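Local coordinates for beta-methylmalyl-CoA dehydratase (Chloroflexus aurantiacus, PDB 4E3E), which catalyses the reversible dehydration of beta-methylmalyl-CoA to mesaconyl-CoA, a step of the glyoxylate assimilation cycle that regenerates acetyl-CoA and yields pyruvate, at residues A[308-313]-A[344-349]. Sequence-based numbering, arbitrary orientation.
Sequences GALRVR and YTVLMP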
loop_
_atom_site.group_PDB
_atom_site.type_symbol
_atom_site.label_atom_id
_atom_site.label_comp_id
_atom_site.label_asym_id
_atom_site.label_seq_id
_atom_site.Cartn_x
_atom_site.Cartn_y
_atom_site.Cartn_z
ATOM N N GLY A 308 -14.231 13.224 -28.349
ATOM C CA GLY A 308 -15.354 14.069 -27.974
ATOM C C GLY A 308 -15.480 14.135 -26.463
ATOM O O GLY A 308 -14.816 13.381 -25.741
ATOM N N ALA A 309 -16.330 15.037 -25.984
ATOM C CA ALA A 309 -16.585 15.156 -24.560
ATOM C C ALA A 309 -17.970 14.652 -24.194
ATOM O O ALA A 309 -18.920 14.783 -24.970
ATOM C CB ALA A 309 -16.422 16.600 -24.102
ATOM N N LEU A 310 -18.075 14.081 -23.004
ATOM C CA LEU A 310 -19.374 13.780 -22.410
ATOM C C LEU A 310 -19.423 14.419 -21.044
ATOM O O LEU A 310 -18.461 14.328 -20.264
ATOM C CB LEU A 310 -19.592 12.274 -22.263
ATOM C CG LEU A 310 -19.623 11.388 -23.515
ATOM C CD1 LEU A 310 -19.570 9.917 -23.105
ATOM C CD2 LEU A 310 -20.844 11.659 -24.384
ATOM N N ARG A 311 -20.530 15.093 -20.766
ATOM C CA ARG A 311 -20.770 15.596 -19.430
ATOM C C ARG A 311 -21.537 14.500 -18.714
ATOM O O ARG A 311 -22.593 14.069 -19.184
ATOM C CB ARG A 311 -21.556 16.911 -19.439
ATOM C CG ARG A 311 -21.723 17.512 -18.039
ATOM C CD ARG A 311 -22.482 18.834 -18.054
ATOM N NE ARG A 311 -22.513 19.447 -16.719
ATOM C CZ ARG A 311 -22.900 20.697 -16.468
ATOM N NH1 ARG A 311 -23.296 21.497 -17.454
ATOM N NH2 ARG A 311 -22.888 21.158 -15.225
ATOM N N VAL A 312 -20.981 14.036 -17.598
ATOM C CA VAL A 312 -21.501 12.872 -16.894
ATOM C C VAL A 312 -21.851 13.256 -15.468
ATOM O O VAL A 312 -21.100 13.993 -14.820
ATOM C CB VAL A 312 -20.459 11.724 -16.882
ATOM C CG1 VAL A 312 -20.977 10.480 -16.137
ATOM C CG2 VAL A 312 -20.018 11.367 -18.304
ATOM N N ARG A 313 -22.999 12.773 -14.994
ATOM C CA ARG A 313 -23.281 12.751 -13.568
ATOM C C ARG A 313 -23.109 11.321 -13.075
ATOM O O ARG A 313 -23.792 10.410 -13.557
ATOM C CB ARG A 313 -24.710 13.209 -13.259
ATOM C CG ARG A 313 -25.010 13.252 -11.759
ATOM C CD ARG A 313 -26.492 13.526 -11.410
ATOM N NE ARG A 313 -27.043 14.671 -12.144
ATOM C CZ ARG A 313 -26.717 15.949 -11.941
ATOM N NH1 ARG A 313 -25.834 16.299 -11.005
ATOM N NH2 ARG A 313 -27.276 16.890 -12.695
ATOM N N TYR A 344 -19.122 15.906 -13.975
ATOM C CA TYR A 344 -17.795 16.084 -14.519
ATOM C C TYR A 344 -17.827 15.818 -16.006
ATOM O O TYR A 344 -18.856 15.408 -16.560
ATOM C CB TYR A 344 -16.781 15.155 -13.809
ATOM C CG TYR A 344 -17.116 13.675 -13.898
ATOM C CD1 TYR A 344 -18.245 13.155 -13.251
ATOM C CD2 TYR A 344 -16.319 12.793 -14.651
ATOM C CE1 TYR A 344 -18.569 11.808 -13.330
ATOM C CE2 TYR A 344 -16.640 11.435 -14.737
ATOM C CZ TYR A 344 -17.772 10.949 -14.064
ATOM O OH TYR A 344 -18.108 9.605 -14.135
ATOM N N THR A 345 -16.700 16.064 -16.650
ATOM C CA THR A 345 -16.590 15.926 -18.085
ATOM C C THR A 345 -15.433 14.994 -18.432
ATOM O O THR A 345 -14.279 15.195 -17.986
ATOM C CB THR A 345 -16.383 17.294 -18.745
ATOM O OG1 THR A 345 -17.508 18.131 -18.452
ATOM C CG2 THR A 345 -16.246 17.159 -20.259
ATOM N N VAL A 346 -15.749 13.978 -19.233
ATOM C CA VAL A 346 -14.759 12.993 -19.655
ATOM C C VAL A 346 -14.441 13.199 -21.127
ATOM O O VAL A 346 -15.232 13.790 -21.877
ATOM C CB VAL A 346 -15.253 11.551 -19.429
ATOM C CG1 VAL A 346 -15.479 11.291 -17.938
ATOM C CG2 VAL A 346 -16.544 11.291 -20.221
ATOM N N LEU A 347 -13.270 12.737 -21.536
ATOM C CA LEU A 347 -12.926 12.674 -22.943
ATOM C C LEU A 347 -13.100 11.223 -23.387
ATOM O O LEU A 347 -12.751 10.308 -22.635
ATOM C CB LEU A 347 -11.480 13.132 -23.177
ATOM C CG LEU A 347 -11.061 14.514 -22.653
ATOM C CD1 LEU A 347 -9.572 14.746 -22.879
ATOM C CD2 LEU A 347 -11.877 15.627 -23.299
HETATM N N MSE A 348 -13.628 11.015 -24.595
HETATM C CA MSE A 348 -13.809 9.662 -25.148
HETATM C C MSE A 348 -13.477 9.647 -26.626
HETATM O O MSE A 348 -13.884 10.551 -27.355
HETATM C CB MSE A 348 -15.260 9.231 -24.920
HETATM C CG MSE A 348 -15.533 7.847 -25.504
HETATM SE SE MSE A 348 -17.314 7.163 -24.974
HETATM C CE MSE A 348 -17.248 6.988 -22.995
ATOM N N PRO A 349 -12.753 8.611 -27.101
ATOM C CA PRO A 349 -12.479 8.511 -28.530
ATOM C C PRO A 349 -13.767 8.470 -29.346
ATOM O O PRO A 349 -14.791 7.928 -28.890
ATOM C CB PRO A 349 -11.757 7.174 -28.663
ATOM C CG PRO A 349 -11.183 6.922 -27.316
ATOM C CD PRO A 349 -12.174 7.479 -26.352
#
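The backbone carbonyl of Tyr344 receives the amide of Val312 at 2.7 Å (N to O) in an almost straight bond, and Arg311 CA adds a longer CH···O contact to the same oxygen. This is one rung of an antiparallel ladder in the hot-dog sheet, where strand 338-349 runs between strands 307-318 and 270-278. Val312 with Tyr344, Leu310 with Val346 and Gly308 with Met348 are hydrogen-bonded pairs, each closed by two amide bonds.

The side chains of Leu310, Val312, Tyr344, Val346 and Met348 share one face of the sheet. There the Tyr344 ring, its CG set between backbone N and carbonyl carbon (chi1 58°), lies alongside Val312. Val312 CB sits over one ring face, 4.2 Å from the centroid, while CG1 reaches the hydroxyl end, 3.6 Å from Tyr344 OH. That hydroxyl is hydrogen-bonded to Thr314 OG1, and the ring also stacks with Phe342. With an alanine here, Val312 would probably lose the ring that covers it, and Thr314 OG1 the hydroxyl it pairs with.

Further along the same face, Val312 CG2 meets Val346 CG2 at 4.0 Å, and the latter methyl also packs on Leu310 CB.

On the other face, Ala309 CB meets Thr345 CG2 at 3.9 Å, while Thr345 OG1 is hydrogen-bonded to Asn275 OD1 on the neighbouring strand 270-278. The extended chain of Arg311 runs outward on this face, to salt bridges with Asp343 and Asp167. Back on the first face, selenomethionine Met348 bends at its last torsion (chi3 -63°), bringing CE to 3.7 Å from Leu310 CD1.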